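Local coordinates for protein nuclear receptor corepressor 2 (PDB 4A69) that serves as a corepressor for nuclear receptors and, through its Myb-like (SANT-type) domain, binds an inositol tetrakisphosphate together with the chain of another protein, at residues 65-68 / 69-73; 83-86 / 87-90. One frame throughout, in Å; residues are numbered along the deposited sequence.

Contact 1 (65-68 / 69-73)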
loop_
_atom_site.group_PDB
_atom_site.type_symbol
_atom_site.label_atom_id
_atom_site.label_comp_id
_atom_site.label_asym_id
_atom_site.label_seq_id
_atom_site.Cartn_x
_atom_site.Cartn_y
_atom_site.Cartn_z
ATOM N N PHE C 65 -19.960 11.124 5.533
ATOM C CA PHE C 65 -19.306 12.407 5.336
ATOM C C PHE C 65 -19.843 13.119 4.104
ATOM O O PHE C 65 -19.784 14.337 4.031
ATOM C CB PHE C 65 -17.784 12.241 5.275
ATOM C CG PHE C 65 -17.175 11.672 6.536
ATOM C CD1 PHE C 65 -17.081 12.444 7.698
ATOM C CD2 PHE C 65 -16.682 10.375 6.559
ATOM C CE1 PHE C 65 -16.516 11.928 8.855
ATOM C CE2 PHE C 65 -16.110 9.851 7.716
ATOM C CZ PHE C 65 -16.027 10.633 8.865
ATOM N N GLY C 66 -20.381 12.355 3.156
ATOM C CA GLY C 66 -21.105 12.921 2.015
ATOM C C GLY C 66 -22.279 13.748 2.506
ATOM O O GLY C 66 -22.425 14.922 2.144
ATOM N N LEU C 67 -23.109 13.141 3.356
ATOM C CA LEU C 67 -24.251 13.851 3.944
ATOM C C LEU C 67 -23.811 15.035 4.807
ATOM O O LEU C 67 -24.364 16.127 4.693
ATOM C CB LEU C 67 -25.137 12.884 4.739
ATOM C CG LEU C 67 -26.564 13.285 5.129
ATOM C CD1 LEU C 67 -27.251 14.117 4.059
ATOM C CD2 LEU C 67 -27.374 12.029 5.408
ATOM N N ILE C 68 -22.808 14.831 5.658
ATOM C CA ILE C 68 -22.335 15.905 6.529
ATOM C C ILE C 68 -21.871 17.111 5.707
ATOM O O ILE C 68 -22.321 18.242 5.945
ATOM C CB ILE C 68 -21.236 15.427 7.504
ATOM C CG1 ILE C 68 -21.812 14.424 8.506
ATOM C CG2 ILE C 68 -20.605 16.605 8.240
ATOM C CD1 ILE C 68 -20.773 13.538 9.163
ATOM N N ALA C 69 -20.992 16.867 4.731
ATOM C CA ALA C 69 -20.474 17.944 3.881
ATOM C C ALA C 69 -21.587 18.740 3.198
ATOM O O ALA C 69 -21.463 19.946 3.010
ATOM C CB ALA C 69 -19.509 17.394 2.846
ATOM N N SER C 70 -22.668 18.057 2.829
ATOM C CA SER C 70 -23.799 18.704 2.157
ATOM C C SER C 70 -24.444 19.818 2.987
ATOM O O SER C 70 -24.992 20.764 2.428
ATOM C CB SER C 70 -24.843 17.666 1.736
ATOM O OG SER C 70 -25.557 17.156 2.852
ATOM N N PHE C 71 -24.360 19.721 4.312
ATOM C CA PHE C 71 -24.920 20.745 5.195
ATOM C C PHE C 71 -23.900 21.811 5.586
ATOM O O PHE C 71 -24.165 22.628 6.474
ATOM C CB PHE C 71 -25.525 20.112 6.457
ATOM C CG PHE C 71 -26.771 19.310 6.203
ATOM C CD1 PHE C 71 -28.013 19.940 6.088
ATOM C CD2 PHE C 71 -26.716 17.924 6.105
ATOM C CE1 PHE C 71 -29.164 19.201 5.863
ATOM C CE2 PHE C 71 -27.870 17.176 5.887
ATOM C CZ PHE C 71 -29.094 17.817 5.763
ATOM N N LEU C 72 -22.739 21.812 4.934
ATOM C CA LEU C 72 -21.685 22.775 5.259
ATOM C C LEU C 72 -21.214 23.560 4.035
ATOM O O LEU C 72 -20.479 23.041 3.192
ATOM C CB LEU C 72 -20.502 22.078 5.936
ATOM C CG LEU C 72 -20.733 21.368 7.274
ATOM C CD1 LEU C 72 -19.648 20.324 7.502
ATOM C CD2 LEU C 72 -20.799 22.352 8.439
ATOM N N GLU C 73 -21.623 24.825 3.973
ATOM C CA GLU C 73 -21.402 25.696 2.812
ATOM C C GLU C 73 -19.941 25.842 2.390
ATOM O O GLU C 73 -19.650 25.905 1.197
ATOM C CB GLU C 73 -21.997 27.089 3.063
ATOM C CG GLU C 73 -23.476 27.106 3.437
ATOM C CD GLU C 73 -24.401 27.162 2.228
ATOM O OE1 GLU C 73 -24.257 26.319 1.313
ATOM O OE2 GLU C 73 -25.287 28.049 2.202
#
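Leu-67 swings CG opposite its backbone N (chi1 -164°), while Phe-71 carries its ring opposite its own carbonyl carbon (chi1 -69°), and the two side chains end up side by side, pointing the same way. Leu-67 touches with one branch, CD1, which lies 3.6 Å from CE2 of the Phe-71 ring. One residue further on the spacing repeats: Ile-68 and Leu-72 also run alongside each other, and CG2 of Ile-68 meets CD1 of Leu-72 at 3.9 Å. Beneath these i, i+4 pairs the helix is ending. Ala-69 N still makes a nearly straight helical bond to Phe-65 O (2.9 Å, 167°), but Phe-71 N turns back to Ile-68 O (3.0 Å), three residues earlier, and Leu-72 N likewise bonds to Ala-69 O. Ser-70 OG sits 2.4 Å from Leu-67 O, a separation too short to be trusted. Phe-71 is exposed, with a cation-pi contact to Lys-57, whereas Ile-68 and Leu-72 face inward. Helix 65-70 thus packs against two others of the Myb-like domain: Ile-68 rests on Phe-54 and Phe-58 of helix 48-60, and Ile-68 and Ala-69, joined by Leu-72 just past the helix end, reach Cys-80 of helix 77-87.

Contact 2 (83-86 / 87-90); sequences YYYL and TKKN. With I0P (D-myo inositol 1,4,5,6 tetrakisphosphate), chain Q.
Tyr-84 O accepts a hydrogen bond from the backbone N of Lys-88 at 3.0 Å, a last i, i+4 bond, while the backbone bond from Thr-87 N to Tyr-83 O is weak as helix 77-87 ends. Thr-87 strengthens that hold with its side chain: OG1 donates to Tyr-83 O (2.8 Å) from above the carbonyl plane, and CG2 sits over one face of the Tyr-83 ring in a CH-pi contact. Lys-88 repeats the theme one residue on, laying CD over a face of the Tyr-84 ring, 4.1 Å from its centroid. With its chain extended beyond CG, Lys-88 carries NZ on to the inositol phosphate, where it bonds O35 (2.6 Å) and O36 (2.8 Å), atoms of two different phosphates. Tyr-84 OH donates to the same O35, which lies at its ring edge in plane, and Tyr-85 OH donates to O25 of that phosphate (2.6 Å). A phenylalanine in place of Tyr-84 would probably leave O35 with the Lys-88 ammonium as its one donor from this segment pair, the ring under the lysine chain no longer tied to the phosphate by a hydrogen bond. Lys-63 and residues of the chain of another protein also bind the ligand. Behind the site, Tyr-83 stacks on Trp-46, and both Tyr-83 and Tyr-84 pack against Phe-54 of helix 48-60.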
loop_
_atom_site.group_PDB
_atom_site.type_symbol
_atom_site.label_atom_id
_atom_site.label_comp_id
_atom_site.label_asym_id
_atom_site.label_seq_id
_atom_site.Cartn_x
_atom_site.Cartn_y
_atom_site.Cartn_z
ATOM N N TYR C 83 -11.148 16.739 9.280
ATOM C CA TYR C 83 -11.595 17.244 10.583
ATOM C C TYR C 83 -11.871 16.089 11.546
ATOM O O TYR C 83 -11.424 16.120 12.693
ATOM C CB TYR C 83 -12.834 18.135 10.421
ATOM C CG TYR C 83 -13.433 18.629 11.724
ATOM C CD1 TYR C 83 -12.846 19.688 12.431
ATOM C CD2 TYR C 83 -14.588 18.044 12.248
ATOM C CE1 TYR C 83 -13.389 20.139 13.628
ATOM C CE2 TYR C 83 -15.140 18.492 13.441
ATOM C CZ TYR C 83 -14.537 19.538 14.124
ATOM O OH TYR C 83 -15.080 19.985 15.306
ATOM N N TYR C 84 -12.576 15.069 11.061
ATOM C CA TYR C 84 -12.878 13.873 11.845
ATOM C C TYR C 84 -11.626 13.260 12.467
ATOM O O TYR C 84 -11.605 12.974 13.666
ATOM C CB TYR C 84 -13.604 12.839 10.986
ATOM C CG TYR C 84 -13.768 11.474 11.612
ATOM C CD1 TYR C 84 -14.767 11.240 12.556
ATOM C CD2 TYR C 84 -12.973 10.392 11.209
ATOM C CE1 TYR C 84 -14.938 9.999 13.121
ATOM C CE2 TYR C 84 -13.147 9.126 11.774
ATOM C CZ TYR C 84 -14.131 8.943 12.733
ATOM O OH TYR C 84 -14.347 7.713 13.309
ATOM N N TYR C 85 -10.577 13.082 11.662
ATOM C CA TYR C 85 -9.339 12.501 12.186
ATOM C C TYR C 85 -8.538 13.447 13.079
ATOM O O TYR C 85 -7.878 13.001 14.008
ATOM C CB TYR C 85 -8.474 11.963 11.058
ATOM C CG TYR C 85 -8.986 10.654 10.514
ATOM C CD1 TYR C 85 -8.820 9.469 11.236
ATOM C CD2 TYR C 85 -9.654 10.599 9.295
ATOM C CE1 TYR C 85 -9.303 8.260 10.752
ATOM C CE2 TYR C 85 -10.132 9.397 8.793
ATOM C CZ TYR C 85 -9.945 8.230 9.525
ATOM O OH TYR C 85 -10.422 7.037 9.047
ATOM N N LEU C 86 -8.592 14.746 12.791
ATOM C CA LEU C 86 -7.864 15.744 13.589
ATOM C C LEU C 86 -8.464 15.946 15.000
ATOM O O LEU C 86 -7.758 16.337 15.929
ATOM C CB LEU C 86 -7.740 17.068 12.819
ATOM C CG LEU C 86 -6.665 17.107 11.713
ATOM C CD1 LEU C 86 -6.780 18.369 10.871
ATOM C CD2 LEU C 86 -5.254 16.975 12.270
ATOM N N THR C 87 -9.740 15.608 15.159
ATOM C CA THR C 87 -10.469 15.881 16.391
ATOM C C THR C 87 -10.990 14.678 17.186
ATOM O O THR C 87 -11.230 14.812 18.385
ATOM C CB THR C 87 -11.657 16.819 16.121
ATOM O OG1 THR C 87 -12.567 16.184 15.212
ATOM C CG2 THR C 87 -11.168 18.127 15.524
ATOM N N LYS C 88 -11.156 13.518 16.546
ATOM C CA LYS C 88 -11.859 12.390 17.181
ATOM C C LYS C 88 -11.211 11.831 18.461
ATOM O O LYS C 88 -11.802 10.985 19.129
ATOM C CB LYS C 88 -12.171 11.258 16.188
ATOM C CG LYS C 88 -10.985 10.391 15.803
ATOM C CD LYS C 88 -11.445 9.086 15.179
ATOM C CE LYS C 88 -10.268 8.150 14.956
ATOM N NZ LYS C 88 -10.718 6.785 14.588
ATOM N N LYS C 89 -10.011 12.301 18.800
ATOM C CA LYS C 89 -9.437 12.026 20.117
ATOM C C LYS C 89 -9.758 13.177 21.070
ATOM O O LYS C 89 -10.343 12.967 22.138
ATOM C CB LYS C 89 -7.926 11.818 20.039
ATOM C CG LYS C 89 -7.468 10.813 18.994
ATOM C CD LYS C 89 -8.101 9.445 19.178
ATOM C CE LYS C 89 -7.376 8.421 18.329
ATOM N NZ LYS C 89 -8.027 7.090 18.421
ATOM N N ASN C 90 -9.369 14.384 20.657
ATOM C CA ASN C 90 -9.583 15.625 21.402
ATOM C C ASN C 90 -11.058 16.036 21.411
ATOM O O ASN C 90 -11.867 15.499 22.172
ATOM C CB ASN C 90 -8.754 16.766 20.785
ATOM C CG ASN C 90 -7.426 16.296 20.188
ATOM O OD1 ASN C 90 -7.259 15.125 19.836
ATOM N ND2 ASN C 90 -6.478 17.223 20.058
HETATM O O21 I0P Q . -8.174 1.717 17.997
HETATM P P1 I0P Q . -9.595 2.177 17.758
HETATM O O41 I0P Q . -9.841 3.668 17.896
HETATM O O31 I0P Q . -10.656 1.356 18.433
HETATM O O11 I0P Q . -9.782 1.900 16.172
HETATM C C1 I0P Q . -11.017 2.185 15.518
HETATM C C6 I0P Q . -10.786 2.807 14.141
HETATM O O16 I0P Q . -10.056 4.007 14.335
HETATM P P6 I0P Q . -8.650 4.275 13.615
HETATM O O46 I0P Q . -8.980 4.255 12.133
HETATM O O26 I0P Q . -7.755 3.136 13.988
HETATM O O36 I0P Q . -8.225 5.626 14.115
HETATM C C5 I0P Q . -12.118 3.089 13.443
HETATM O O15 I0P Q . -11.893 3.647 12.146
HETATM P P5 I0P Q . -12.175 5.156 11.696
HETATM O O45 I0P Q . -13.291 5.044 10.680
HETATM O O35 I0P Q . -12.554 5.933 12.941
HETATM O O25 I0P Q . -10.844 5.549 11.127
HETATM C C2 I0P Q . -11.807 0.890 15.421
HETATM O O12 I0P Q . -11.000 -0.099 14.756
HETATM C C3 I0P Q . -13.119 1.128 14.685
HETATM O O13 I0P Q . -13.753 -0.129 14.501
HETATM C C4 I0P Q . -12.921 1.786 13.314
HETATM O O14 I0P Q . -14.204 2.048 12.758
HETATM P P4 I0P Q . -14.988 1.035 11.801
HETATM O O24 I0P Q . -13.922 0.450 10.906
HETATM O O44 I0P Q . -15.595 -0.024 12.693
HETATM O O34 I0P Q . -16.025 1.936 11.165
HETATM O O HOH W 1 -7.615 13.271 16.898
#

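Contact 1 closes before contact 2 opens, and both fall within the Myb-like range, the first at the end of helix 65-70 and the second at the end of helix 77-87, the next helix in the chain. Their centres lie about 17 Å apart, yet they touch where CZ of Phe-65 comes 3.7 Å from CG of Tyr-84, the two rings meeting edge-to-face. Helix 48-60 packs against both, with Phe-54 common to the two. The pair illustrates a division of labour within a small helical domain: contact 1 belongs largely to the packing between helices, whereas contact 2 presents tyrosine and lysine groups to the inositol phosphate and the chain of another protein.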